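Local coordinates for protein beta-fructofuranosidase (Bifidobacterium adolescentis, PDB 6NOB) that probably hydrolyses terminal beta-fructofuranoside residues, as in sucrose, as a glycoside hydrolase of family 32, at residues A42-P47 and F55-P60; E50-F55 and G154-H159; Y92-M95 and D101-A104; E109-R114 and E123-W128. All blocks are in the same frame, centred on the assembly; numbering follows the deposited sequence.

Interaction 1: A42-P47 and F55-P60; sequences AAHTMP and FSIAVP
H44 projects from strand 42-45 onto F55 and I57, and its contacts change from atom to atom. CB sits 3.8 Å from F55 CD1, approaching the phenyl ring obliquely. Beyond CB, chi1 of -67° sets CG anti to the carbonyl carbon and brings the imidazole over I57. I57 CG1 lies 3.7 Å from the centroid of the H44 ring and 9° off its normal, a CH-pi contact centred on one face. At the tip, H44 NE2 is 3.7 Å from I57 CG2, and that methyl also touches A42 CB at 3.7 Å. F55 meets the other end of the segment with its rim: CZ is 3.8 Å from M46 N, which lies in the ring plane. M46 crosses F55 at about a right angle, its CB 3.9 Å from CZ. The axes of segments 42-45 and 55-58 approach to 8.2 Å and run antiparallel at 165°; no hydrogen bond joins them, so they meet by side-chain packing alone. Strand 40-45 borders the sheet containing 30-34, strand 52-58 the one containing 16-23, and this packing joins the two margins of the N-terminal beta-sandwich, with V31 and V33 lying beside I57.

Interaction 2: E50-F55 and G154-H159; sequences ERRHHF and GWDNMH
The R52 guanidinium meets D156 at its edge, while R51 NH1 lies above the centre of one face of the R52 guanidinium. The R52 side chain is extended from CG to NE, which carries this group across to D156. D156 OD2 accepts from R52 NH1 at 2.9 Å with an N-H...O angle of 166°, a nearly straight hydrogen bond that forms part of a salt bridge. The two planes are steeply turned, 74° apart: the oxygen stays close to the guanidinium plane, but the nitrogen arrives from above the carboxylate, 59° out of its plane. Water 3 occupies another edge position of R52, its O 2.8 Å from NH1, and links it to N157 ND2 at 3.0 Å. R51 has waters 1 and 2 at its own edge. Water 2 O lies 3.0 Å from R51 NH2 and donates to D156 OD1 at 2.9 Å, so this second arginine reaches the carboxylate through solvent. OD1 also accepts N157 N at 2.8 Å, on its anti side. The aspartate is therefore held at both oxygens, and the two adjacent arginines would probably favour its anionic form. N157 OD1 is taken by G192 N, which fixes the amide that serves the waters. The contact joins two domains: strand 52-58, at the margin of the N-terminal beta-sandwich, faces the loop between strands 141-149 and 159-165 of the catalytic propeller, and the bond from H54 to E179 adds a further tie close by.

Interaction 3: Y92-M95 and D101-A104; sequences YVNM and DWPA
The linker between strand 91-92 and helix 108-112 folds back on itself where N94 binds P103 and A104, bringing the CA atoms of N94 and A104 to 4.6 Å. N94 uses both backbone and side chain. Its N donates to A104 O at 2.6 Å and 176°, short and straight, and the same oxygen receives a CA-H...O contact from V93 CA at 3.5 Å. With CG anti to the backbone N (chi1 170°), the amide extends alongside the returning chain, and ND2 donates to P103 O at 3.0 Å from above that carbonyl's plane. D99 O and N96 N bond the same amide, ND2 and OD1 respectively, fixing its rotation within the turn. W102 stands across N94, with CB 3.3 Å from ND2 and the indole nearly perpendicular to the amide. Further out, Y92 CE2 touches W102 CZ3 at 3.9 Å. These two rings meet obliquely, with planes at 77°. W102 NE1 is occupied by Q110 O. The folded linker lies between the N-terminal sandwich, where V93 packs on strand 5-10 and Y92 on F76, and helix 108-112, whose I111 touches both aromatic residues.

Interaction 4: E109-R114 and E123-W128; sequences EQIYNR and EPFARW
Y112 and I111, neighbours at the end of helix 108-112, approach residues E123 to F125 of segment 123-128 in different ways: the tyrosine with its hydroxyl end, the isoleucine with two branches. Y112 OH donates to E123 O at 2.9 Å; that oxygen lies in the plane of the phenol at its edge, while the hydroxyl is tilted 33° from the carbonyl plane and makes a C=O...O angle of 142°. Beside this bond the phenol's CE1 is 4.2 Å from E123 CB, and OH comes within 3.8 Å of F125 CD1. The isoleucine and phenylalanine side chains cross obliquely, I111 CD1 touching F125 CD1 at 3.7 Å. With chi1 of -67°, CG1 is anti to the carbonyl carbon and CG2 anti to the backbone N; CG2 then rests 3.6 Å from F125 O and also covers one face of Y112, offset toward the rim. The F125 ring is thus approached by an aliphatic tip and a phenol oxygen, both obliquely. R117 forms a salt bridge with E123 OE1 and hydrogen bonds to P124 O and F125 O, which would hold the receiving segment in place, while S118 OG binds E123 OE2. W636 stacks on Y112. The contact sets helix 108-112 against the lead into strand 127-138 of the propeller, where E123 and P124 touch strand 468-481 and F125 lies against F76 of strand 72-80.

Interactions 1 and 2 share F55 and strand 52-58; with centres 17 Å apart, they bind one strand first to the facing sheet of its own sandwich and then to the propeller. Interactions 3 and 4 follow each other along the chain, 11 Å apart between centres, and touch through the D101 to R114 salt bridge and Y92 against F125. Both fall within the long sequence interval that interaction 2 spans. Interaction 4 meets interaction 2 where W128 packs on G154, W155 and M158. Interactions 1 and 4 are the farthest apart, 26 Å between centres. Together they trace a path from the N-terminal sandwich through the linker to the catalytic propeller, with the sandwich meeting the propeller at interaction 2 and the linker helix meeting it at interaction 4.

Interaction 1: A42-P47 and F55-P60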
loop_
_atom_site.group_PDB
_atom_site.type_symbol
_atom_site.label_atom_id
_atom_site.label_comp_id
_atom_site.label_asym_id
_atom_site.label_seq_id
_atom_site.Cartn_x
_atom_site.Cartn_y
_atom_site.Cartn_z
ATOM N N ALA A 42 22.811 -6.086 -30.054
ATOM C CA ALA A 42 21.752 -5.092 -30.141
ATOM C C ALA A 42 22.324 -3.710 -29.873
ATOM O O ALA A 42 23.322 -3.561 -29.165
ATOM C CB ALA A 42 20.621 -5.389 -29.152
ATOM N N ALA A 43 21.675 -2.699 -30.449
ATOM C CA ALA A 43 22.025 -1.302 -30.216
ATOM C C ALA A 43 20.740 -0.494 -30.164
ATOM O O ALA A 43 19.987 -0.459 -31.143
ATOM C CB ALA A 43 22.958 -0.767 -31.307
ATOM N N HIS A 44 20.485 0.143 -29.025
ATOM C CA HIS A 44 19.285 0.938 -28.817
ATOM C C HIS A 44 19.663 2.363 -28.442
ATOM O O HIS A 44 20.659 2.598 -27.754
ATOM C CB HIS A 44 18.398 0.331 -27.723
ATOM C CG HIS A 44 17.803 -0.991 -28.095
ATOM N ND1 HIS A 44 16.444 -1.213 -28.125
ATOM C CD2 HIS A 44 18.383 -2.161 -28.456
ATOM C CE1 HIS A 44 16.212 -2.461 -28.487
ATOM N NE2 HIS A 44 17.371 -3.058 -28.695
ATOM N N THR A 45 18.857 3.314 -28.899
ATOM C CA THR A 45 19.072 4.724 -28.609
ATOM C C THR A 45 17.847 5.284 -27.904
ATOM O O THR A 45 16.715 5.051 -28.340
ATOM C CB THR A 45 19.356 5.515 -29.887
ATOM O OG1 THR A 45 20.535 4.999 -30.517
ATOM C CG2 THR A 45 19.560 6.989 -29.566
ATOM N N MET A 46 18.076 6.002 -26.813
ATOM C CA MET A 46 16.990 6.706 -26.151
ATOM C C MET A 46 16.436 7.768 -27.096
ATOM O O MET A 46 17.218 8.506 -27.712
ATOM C CB MET A 46 17.478 7.350 -24.854
ATOM C CG MET A 46 16.387 8.031 -24.044
ATOM S SD MET A 46 16.963 8.604 -22.431
ATOM C CE MET A 46 17.329 7.048 -21.624
ATOM N N PRO A 47 15.116 7.854 -27.266
ATOM C CA PRO A 47 14.551 8.896 -28.134
ATOM C C PRO A 47 14.994 10.282 -27.690
ATOM O O PRO A 47 15.135 10.557 -26.496
ATOM C CB PRO A 47 13.039 8.704 -27.974
ATOM C CG PRO A 47 12.886 7.271 -27.593
ATOM C CD PRO A 47 14.081 6.946 -26.742
ATOM N N PHE A 55 13.820 0.557 -21.695
ATOM C CA PHE A 55 14.295 -0.288 -22.782
ATOM C C PHE A 55 13.853 -1.727 -22.564
ATOM O O PHE A 55 13.861 -2.228 -21.437
ATOM C CB PHE A 55 15.821 -0.245 -22.887
ATOM C CG PHE A 55 16.374 1.088 -23.290
ATOM C CD1 PHE A 55 16.550 1.402 -24.627
ATOM C CD2 PHE A 55 16.742 2.018 -22.334
ATOM C CE1 PHE A 55 17.070 2.625 -25.003
ATOM C CE2 PHE A 55 17.264 3.243 -22.704
ATOM C CZ PHE A 55 17.428 3.546 -24.041
ATOM N N SER A 56 13.470 -2.388 -23.653
ATOM C CA SER A 56 13.203 -3.823 -23.657
ATOM C C SER A 56 13.983 -4.415 -24.821
ATOM O O SER A 56 13.628 -4.200 -25.984
ATOM C CB SER A 56 11.708 -4.118 -23.782
ATOM O OG SER A 56 11.113 -4.256 -22.503
ATOM N N ILE A 57 15.051 -5.144 -24.511
ATOM C CA ILE A 57 16.018 -5.595 -25.503
ATOM C C ILE A 57 15.987 -7.114 -25.567
ATOM O O ILE A 57 16.067 -7.787 -24.532
ATOM C CB ILE A 57 17.434 -5.089 -25.175
ATOM C CG1 ILE A 57 17.432 -3.565 -25.050
ATOM C CG2 ILE A 57 18.423 -5.545 -26.234
ATOM C CD1 ILE A 57 18.572 -3.017 -24.221
ATOM N N ALA A 58 15.873 -7.650 -26.779
ATOM C CA ALA A 58 15.930 -9.090 -26.973
ATOM C C ALA A 58 17.350 -9.589 -26.745
ATOM O O ALA A 58 18.312 -9.025 -27.277
ATOM C CB ALA A 58 15.457 -9.457 -28.379
ATOM N N VAL A 59 17.482 -10.644 -25.946
ATOM C CA VAL A 59 18.779 -11.247 -25.649
ATOM C C VAL A 59 18.684 -12.746 -25.902
ATOM O O VAL A 59 17.609 -13.335 -25.724
ATOM C CB VAL A 59 19.221 -10.949 -24.207
ATOM C CG1 VAL A 59 19.427 -9.451 -24.009
ATOM C CG2 VAL A 59 18.198 -11.485 -23.211
ATOM N N PRO A 60 19.762 -13.400 -26.329
ATOM C CA PRO A 60 19.707 -14.846 -26.550
ATOM C C PRO A 60 19.747 -15.628 -25.247
ATOM O O PRO A 60 20.387 -15.233 -24.270
ATOM C CB PRO A 60 20.962 -15.119 -27.387
ATOM C CG PRO A 60 21.910 -14.052 -26.969
ATOM C CD PRO A 60 21.060 -12.830 -26.732
#

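Interaction 2: E50-F55 and G154-H159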
loop_
_atom_site.group_PDB
_atom_site.type_symbol
_atom_site.label_atom_id
_atom_site.label_comp_id
_atom_site.label_asym_id
_atom_site.label_seq_id
_atom_site.Cartn_x
_atom_site.Cartn_y
_atom_site.Cartn_z
ATOM N N GLU A 50 13.224 12.398 -24.917
ATOM C CA GLU A 50 12.980 11.770 -23.626
ATOM C C GLU A 50 14.205 11.869 -22.726
ATOM O O GLU A 50 15.339 11.676 -23.175
ATOM C CB GLU A 50 12.587 10.299 -23.800
ATOM C CG GLU A 50 11.352 10.082 -24.659
ATOM C CD GLU A 50 11.009 8.615 -24.841
ATOM O OE1 GLU A 50 11.495 7.784 -24.044
ATOM O OE2 GLU A 50 10.249 8.295 -25.780
ATOM N N ARG A 51 13.968 12.171 -21.448
ATOM C CA ARG A 51 15.022 12.144 -20.442
ATOM C C ARG A 51 15.054 10.835 -19.666
ATOM O O ARG A 51 16.046 10.562 -18.982
ATOM C CB ARG A 51 14.866 13.319 -19.468
ATOM C CG ARG A 51 13.666 13.209 -18.550
ATOM C CD ARG A 51 13.437 14.492 -17.769
ATOM N NE ARG A 51 12.120 14.495 -17.139
ATOM C CZ ARG A 51 11.890 14.126 -15.884
ATOM N NH1 ARG A 51 12.894 13.731 -15.109
ATOM N NH2 ARG A 51 10.656 14.158 -15.400
ATOM N N ARG A 52 13.995 10.033 -19.751
ATOM C CA ARG A 52 13.952 8.694 -19.185
ATOM C C ARG A 52 13.278 7.773 -20.191
ATOM O O ARG A 52 12.383 8.191 -20.930
ATOM C CB ARG A 52 13.200 8.663 -17.845
ATOM C CG ARG A 52 13.974 9.275 -16.690
ATOM C CD ARG A 52 13.110 9.449 -15.451
ATOM N NE ARG A 52 13.901 9.911 -14.313
ATOM C CZ ARG A 52 13.383 10.387 -13.184
ATOM N NH1 ARG A 52 12.067 10.468 -13.037
ATOM N NH2 ARG A 52 14.181 10.784 -12.200
ATOM N N HIS A 53 13.720 6.519 -20.225
ATOM C CA HIS A 53 13.169 5.567 -21.178
ATOM C C HIS A 53 13.301 4.153 -20.633
ATOM O O HIS A 53 14.323 3.795 -20.043
ATOM C CB HIS A 53 13.864 5.675 -22.542
ATOM C CG HIS A 53 13.278 4.782 -23.593
ATOM N ND1 HIS A 53 12.135 5.104 -24.294
ATOM C CD2 HIS A 53 13.677 3.575 -24.062
ATOM C CE1 HIS A 53 11.857 4.136 -25.149
ATOM N NE2 HIS A 53 12.775 3.195 -25.028
ATOM N N HIS A 54 12.253 3.360 -20.841
ATOM C CA HIS A 54 12.242 1.948 -20.480
ATOM C C HIS A 54 12.625 1.144 -21.717
ATOM O O HIS A 54 11.853 1.066 -22.678
ATOM C CB HIS A 54 10.865 1.547 -19.953
ATOM C CG HIS A 54 10.686 0.071 -19.753
ATOM N ND1 HIS A 54 9.446 -0.505 -19.572
ATOM C CD2 HIS A 54 11.583 -0.942 -19.691
ATOM C CE1 HIS A 54 9.586 -1.809 -19.416
ATOM N NE2 HIS A 54 10.872 -2.100 -19.487
ATOM N N PHE A 55 13.820 0.557 -21.695
ATOM C CA PHE A 55 14.295 -0.288 -22.782
ATOM C C PHE A 55 13.853 -1.727 -22.564
ATOM O O PHE A 55 13.861 -2.228 -21.437
ATOM C CB PHE A 55 15.821 -0.245 -22.887
ATOM C CG PHE A 55 16.374 1.088 -23.290
ATOM C CD1 PHE A 55 16.550 1.402 -24.627
ATOM C CD2 PHE A 55 16.742 2.018 -22.334
ATOM C CE1 PHE A 55 17.070 2.625 -25.003
ATOM C CE2 PHE A 55 17.264 3.243 -22.704
ATOM C CZ PHE A 55 17.428 3.546 -24.041
ATOM N N GLY A 154 12.535 8.451 -3.705
ATOM C CA GLY A 154 11.324 9.150 -3.363
ATOM C C GLY A 154 10.225 8.937 -4.396
ATOM O O GLY A 154 10.376 8.213 -5.376
ATOM N N TRP A 155 9.097 9.593 -4.144
ATOM C CA TRP A 155 7.982 9.537 -5.078
ATOM C C TRP A 155 8.340 10.264 -6.370
ATOM O O TRP A 155 9.060 11.267 -6.358
ATOM C CB TRP A 155 6.729 10.148 -4.445
ATOM C CG TRP A 155 5.500 9.996 -5.290
ATOM C CD1 TRP A 155 4.553 9.013 -5.199
ATOM C CD2 TRP A 155 5.084 10.855 -6.358
ATOM N NE1 TRP A 155 3.577 9.206 -6.149
ATOM C CE2 TRP A 155 3.881 10.331 -6.872
ATOM C CE3 TRP A 155 5.613 12.017 -6.931
ATOM C CZ2 TRP A 155 3.200 10.928 -7.929
ATOM C CZ3 TRP A 155 4.938 12.605 -7.982
ATOM C CH2 TRP A 155 3.744 12.061 -8.470
ATOM N N ASP A 156 7.843 9.749 -7.490
ATOM C CA ASP A 156 8.054 10.364 -8.798
ATOM C C ASP A 156 6.947 9.878 -9.727
ATOM O O ASP A 156 5.952 9.301 -9.276
ATOM C CB ASP A 156 9.453 10.044 -9.339
ATOM C CG ASP A 156 9.998 11.133 -10.244
ATOM O OD1 ASP A 156 9.195 11.918 -10.793
ATOM O OD2 ASP A 156 11.234 11.199 -10.406
ATOM N N ASN A 157 7.121 10.114 -11.029
ATOM C CA ASN A 157 6.120 9.723 -12.016
ATOM C C ASN A 157 5.778 8.244 -11.872
ATOM O O ASN A 157 6.664 7.384 -11.850
ATOM C CB ASN A 157 6.625 10.025 -13.426
ATOM C CG ASN A 157 6.677 11.517 -13.720
ATOM O OD1 ASN A 157 5.724 12.251 -13.450
ATOM N ND2 ASN A 157 7.796 11.972 -14.278
ATOM N N MET A 158 4.484 7.957 -11.778
ATOM C CA MET A 158 4.016 6.710 -11.195
ATOM C C MET A 158 3.899 5.601 -12.233
ATOM O O MET A 158 3.290 5.786 -13.293
ATOM C CB MET A 158 2.673 6.933 -10.500
ATOM C CG MET A 158 2.821 7.368 -9.053
ATOM S SD MET A 158 3.514 6.047 -8.037
ATOM C CE MET A 158 5.200 6.591 -7.792
ATOM N N HIS A 159 4.494 4.453 -11.913
ATOM C CA HIS A 159 4.344 3.195 -12.629
ATOM C C HIS A 159 3.494 2.244 -11.792
ATOM O O HIS A 159 3.167 2.516 -10.633
ATOM C CB HIS A 159 5.702 2.541 -12.914
ATOM C CG HIS A 159 6.694 3.425 -13.604
ATOM N ND1 HIS A 159 7.041 4.674 -13.134
ATOM C CD2 HIS A 159 7.444 3.218 -14.712
ATOM C CE1 HIS A 159 7.946 5.206 -13.935
ATOM N NE2 HIS A 159 8.208 4.343 -14.901
HETATM O O HOH W 1 7.888 14.678 -15.485
HETATM O O HOH W 2 10.555 13.813 -12.435
HETATM O O HOH W 3 9.710 9.632 -14.329
#

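Interaction 3: Y92-M95 and D101-A104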
loop_
_atom_site.group_PDB
_atom_site.type_symbol
_atom_site.label_atom_id
_atom_site.label_comp_id
_atom_site.label_asym_id
_atom_site.label_seq_id
_atom_site.Cartn_x
_atom_site.Cartn_y
_atom_site.Cartn_z
ATOM N N TYR A 92 16.217 -9.835 -11.167
ATOM C CA TYR A 92 16.720 -8.470 -11.132
ATOM C C TYR A 92 18.102 -8.374 -11.770
ATOM O O TYR A 92 18.937 -9.273 -11.631
ATOM C CB TYR A 92 16.772 -7.966 -9.691
ATOM C CG TYR A 92 17.078 -6.493 -9.579
ATOM C CD1 TYR A 92 16.131 -5.541 -9.934
ATOM C CD2 TYR A 92 18.315 -6.052 -9.128
ATOM C CE1 TYR A 92 16.405 -4.190 -9.841
ATOM C CE2 TYR A 92 18.599 -4.702 -9.030
ATOM C CZ TYR A 92 17.639 -3.777 -9.386
ATOM O OH TYR A 92 17.916 -2.435 -9.290
ATOM N N VAL A 93 18.330 -7.274 -12.485
ATOM C CA VAL A 93 19.620 -6.952 -13.084
ATOM C C VAL A 93 20.066 -5.604 -12.533
ATOM O O VAL A 93 19.323 -4.620 -12.613
ATOM C CB VAL A 93 19.545 -6.923 -14.621
ATOM C CG1 VAL A 93 20.844 -6.384 -15.206
ATOM C CG2 VAL A 93 19.257 -8.318 -15.164
ATOM N N ASN A 94 21.271 -5.566 -11.968
ATOM C CA ASN A 94 21.806 -4.368 -11.324
ATOM C C ASN A 94 22.785 -3.692 -12.277
ATOM O O ASN A 94 23.925 -4.134 -12.435
ATOM C CB ASN A 94 22.478 -4.722 -10.001
ATOM C CG ASN A 94 23.267 -3.563 -9.415
ATOM O OD1 ASN A 94 22.937 -2.392 -9.626
ATOM N ND2 ASN A 94 24.328 -3.885 -8.682
ATOM N N MET A 95 22.334 -2.611 -12.915
ATOM C CA MET A 95 23.204 -1.761 -13.715
ATOM C C MET A 95 23.275 -0.350 -13.145
ATOM O O MET A 95 23.629 0.593 -13.859
ATOM C CB MET A 95 22.739 -1.730 -15.172
ATOM C CG MET A 95 23.869 -1.531 -16.165
ATOM S SD MET A 95 23.356 -1.736 -17.879
ATOM C CE MET A 95 24.874 -1.273 -18.715
ATOM N N ASP A 101 27.106 -2.386 -3.590
ATOM C CA ASP A 101 27.093 -3.580 -2.753
ATOM C C ASP A 101 26.469 -4.783 -3.447
ATOM O O ASP A 101 26.507 -5.883 -2.888
ATOM C CB ASP A 101 26.348 -3.300 -1.445
ATOM C CG ASP A 101 27.201 -2.560 -0.434
ATOM O OD1 ASP A 101 28.329 -2.154 -0.788
ATOM O OD2 ASP A 101 26.744 -2.389 0.718
ATOM N N TRP A 102 25.898 -4.607 -4.642
ATOM C CA TRP A 102 25.314 -5.706 -5.389
ATOM C C TRP A 102 26.131 -6.004 -6.639
ATOM O O TRP A 102 26.628 -5.076 -7.289
ATOM C CB TRP A 102 23.874 -5.396 -5.814
ATOM C CG TRP A 102 22.868 -5.431 -4.712
ATOM C CD1 TRP A 102 22.997 -6.033 -3.493
ATOM C CD2 TRP A 102 21.567 -4.835 -4.729
ATOM N NE1 TRP A 102 21.857 -5.846 -2.750
ATOM C CE2 TRP A 102 20.962 -5.115 -3.488
ATOM C CE3 TRP A 102 20.853 -4.093 -5.676
ATOM C CZ2 TRP A 102 19.678 -4.678 -3.167
ATOM C CZ3 TRP A 102 19.581 -3.661 -5.358
ATOM C CH2 TRP A 102 19.004 -3.955 -4.113
ATOM N N PRO A 103 26.285 -7.279 -7.005
ATOM C CA PRO A 103 26.827 -7.602 -8.330
ATOM C C PRO A 103 25.805 -7.336 -9.424
ATOM O O PRO A 103 24.731 -6.790 -9.151
ATOM C CB PRO A 103 27.163 -9.093 -8.216
ATOM C CG PRO A 103 26.182 -9.604 -7.209
ATOM C CD PRO A 103 26.009 -8.488 -6.210
ATOM N N ALA A 104 26.116 -7.728 -10.661
ATOM C CA ALA A 104 25.200 -7.470 -11.767
ATOM C C ALA A 104 23.887 -8.224 -11.591
ATOM O O ALA A 104 22.815 -7.708 -11.934
ATOM C CB ALA A 104 25.861 -7.841 -13.095
#

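Interaction 4: E109-R114 and E123-W128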
loop_
_atom_site.group_PDB
_atom_site.type_symbol
_atom_site.label_atom_id
_atom_site.label_comp_id
_atom_site.label_asym_id
_atom_site.label_seq_id
_atom_site.Cartn_x
_atom_site.Cartn_y
_atom_site.Cartn_z
ATOM N N GLU A 109 18.851 -13.401 -1.511
ATOM C CA GLU A 109 19.538 -13.175 -0.245
ATOM C C GLU A 109 20.302 -11.858 -0.269
ATOM O O GLU A 109 20.229 -11.070 0.681
ATOM C CB GLU A 109 20.479 -14.345 0.052
ATOM C CG GLU A 109 20.842 -14.522 1.521
ATOM C CD GLU A 109 21.983 -13.619 1.954
ATOM O OE1 GLU A 109 22.884 -13.352 1.129
ATOM O OE2 GLU A 109 21.986 -13.182 3.123
ATOM N N GLN A 110 21.021 -11.589 -1.361
ATOM C CA GLN A 110 21.786 -10.352 -1.461
ATOM C C GLN A 110 20.880 -9.129 -1.560
ATOM O O GLN A 110 21.259 -8.043 -1.108
ATOM C CB GLN A 110 22.728 -10.418 -2.665
ATOM C CG GLN A 110 23.890 -11.382 -2.486
ATOM C CD GLN A 110 24.688 -11.590 -3.763
ATOM O OE1 GLN A 110 24.124 -11.847 -4.827
ATOM N NE2 GLN A 110 26.008 -11.485 -3.658
ATOM N N ILE A 111 19.686 -9.281 -2.132
ATOM C CA ILE A 111 18.812 -8.129 -2.328
ATOM C C ILE A 111 18.110 -7.743 -1.030
ATOM O O ILE A 111 18.001 -6.556 -0.703
ATOM C CB ILE A 111 17.801 -8.414 -3.456
ATOM C CG1 ILE A 111 18.519 -8.532 -4.803
ATOM C CG2 ILE A 111 16.736 -7.322 -3.517
ATOM C CD1 ILE A 111 17.599 -8.842 -5.963
ATOM N N TYR A 112 17.638 -8.727 -0.260
ATOM C CA TYR A 112 16.735 -8.454 0.849
ATOM C C TYR A 112 17.351 -8.612 2.232
ATOM O O TYR A 112 16.858 -7.988 3.177
ATOM C CB TYR A 112 15.498 -9.357 0.758
ATOM C CG TYR A 112 14.561 -8.973 -0.365
ATOM C CD1 TYR A 112 13.623 -7.963 -0.196
ATOM C CD2 TYR A 112 14.617 -9.618 -1.593
ATOM C CE1 TYR A 112 12.768 -7.607 -1.218
ATOM C CE2 TYR A 112 13.763 -9.269 -2.622
ATOM C CZ TYR A 112 12.841 -8.263 -2.429
ATOM O OH TYR A 112 11.988 -7.910 -3.450
ATOM N N ASN A 113 18.395 -9.424 2.388
ATOM C CA ASN A 113 18.985 -9.654 3.709
ATOM C C ASN A 113 19.999 -8.550 4.021
ATOM O O ASN A 113 21.214 -8.748 4.027
ATOM C CB ASN A 113 19.615 -11.039 3.774
ATOM C CG ASN A 113 20.137 -11.374 5.156
ATOM O OD1 ASN A 113 19.552 -10.980 6.166
ATOM N ND2 ASN A 113 21.248 -12.102 5.208
ATOM N N ARG A 114 19.463 -7.359 4.287
ATOM C CA ARG A 114 20.274 -6.185 4.580
ATOM C C ARG A 114 19.610 -5.362 5.673
ATOM O O ARG A 114 18.381 -5.274 5.745
ATOM C CB ARG A 114 20.477 -5.296 3.342
ATOM C CG ARG A 114 21.050 -6.004 2.129
ATOM C CD ARG A 114 21.135 -5.058 0.947
ATOM N NE ARG A 114 21.877 -3.846 1.281
ATOM C CZ ARG A 114 23.201 -3.751 1.247
ATOM N NH1 ARG A 114 23.932 -4.799 0.891
ATOM N NH2 ARG A 114 23.795 -2.609 1.566
ATOM N N GLU A 123 8.393 -6.032 -0.311
ATOM C CA GLU A 123 9.120 -4.850 -0.741
ATOM C C GLU A 123 9.605 -5.095 -2.160
ATOM O O GLU A 123 9.858 -6.246 -2.539
ATOM C CB GLU A 123 10.325 -4.546 0.165
ATOM C CG GLU A 123 10.009 -4.403 1.646
ATOM C CD GLU A 123 11.263 -4.268 2.492
ATOM O OE1 GLU A 123 12.367 -4.208 1.907
ATOM O OE2 GLU A 123 11.149 -4.224 3.737
ATOM N N PRO A 124 9.731 -4.048 -2.970
ATOM C CA PRO A 124 10.364 -4.210 -4.281
ATOM C C PRO A 124 11.856 -4.463 -4.120
ATOM O O PRO A 124 12.420 -4.348 -3.030
ATOM C CB PRO A 124 10.085 -2.878 -4.981
ATOM C CG PRO A 124 9.946 -1.902 -3.861
ATOM C CD PRO A 124 9.292 -2.661 -2.739
ATOM N N PHE A 125 12.496 -4.829 -5.235
ATOM C CA PHE A 125 13.941 -5.034 -5.229
ATOM C C PHE A 125 14.659 -3.821 -4.653
ATOM O O PHE A 125 15.521 -3.947 -3.778
ATOM C CB PHE A 125 14.443 -5.316 -6.647
ATOM C CG PHE A 125 13.929 -6.597 -7.235
ATOM C CD1 PHE A 125 14.096 -7.800 -6.571
ATOM C CD2 PHE A 125 13.287 -6.597 -8.463
ATOM C CE1 PHE A 125 13.627 -8.980 -7.120
ATOM C CE2 PHE A 125 12.816 -7.772 -9.015
ATOM C CZ PHE A 125 12.988 -8.964 -8.345
ATOM N N ALA A 126 14.300 -2.635 -5.133
ATOM C CA ALA A 126 14.879 -1.376 -4.688
ATOM C C ALA A 126 13.939 -0.258 -5.126
ATOM O O ALA A 126 12.837 -0.515 -5.625
ATOM C CB ALA A 126 16.294 -1.199 -5.247
ATOM N N ARG A 127 14.385 0.989 -4.950
ATOM C CA ARG A 127 13.646 2.181 -5.360
ATOM C C ARG A 127 12.353 2.344 -4.560
ATOM O O ARG A 127 12.229 1.797 -3.460
ATOM C CB ARG A 127 13.361 2.149 -6.868
ATOM C CG ARG A 127 14.560 1.742 -7.733
ATOM C CD ARG A 127 15.673 2.791 -7.732
ATOM N NE ARG A 127 16.646 2.583 -6.660
ATOM C CZ ARG A 127 17.689 1.762 -6.741
ATOM N NH1 ARG A 127 17.897 1.057 -7.844
ATOM N NH2 ARG A 127 18.523 1.639 -5.717
ATOM N N TRP A 128 11.392 3.094 -5.098
ATOM C CA TRP A 128 10.238 3.572 -4.343
ATOM C C TRP A 128 8.974 2.796 -4.690
ATOM O O TRP A 128 8.734 2.465 -5.855
ATOM C CB TRP A 128 10.001 5.064 -4.605
ATOM C CG TRP A 128 8.656 5.573 -4.151
ATOM C CD1 TRP A 128 7.465 5.463 -4.816
ATOM C CD2 TRP A 128 8.373 6.297 -2.944
ATOM N NE1 TRP A 128 6.461 6.057 -4.092
ATOM C CE2 TRP A 128 6.990 6.579 -2.941
ATOM C CE3 TRP A 128 9.151 6.729 -1.866
ATOM C CZ2 TRP A 128 6.372 7.274 -1.902
ATOM C CZ3 TRP A 128 8.534 7.420 -0.835
ATOM C CH2 TRP A 128 7.159 7.686 -0.863
#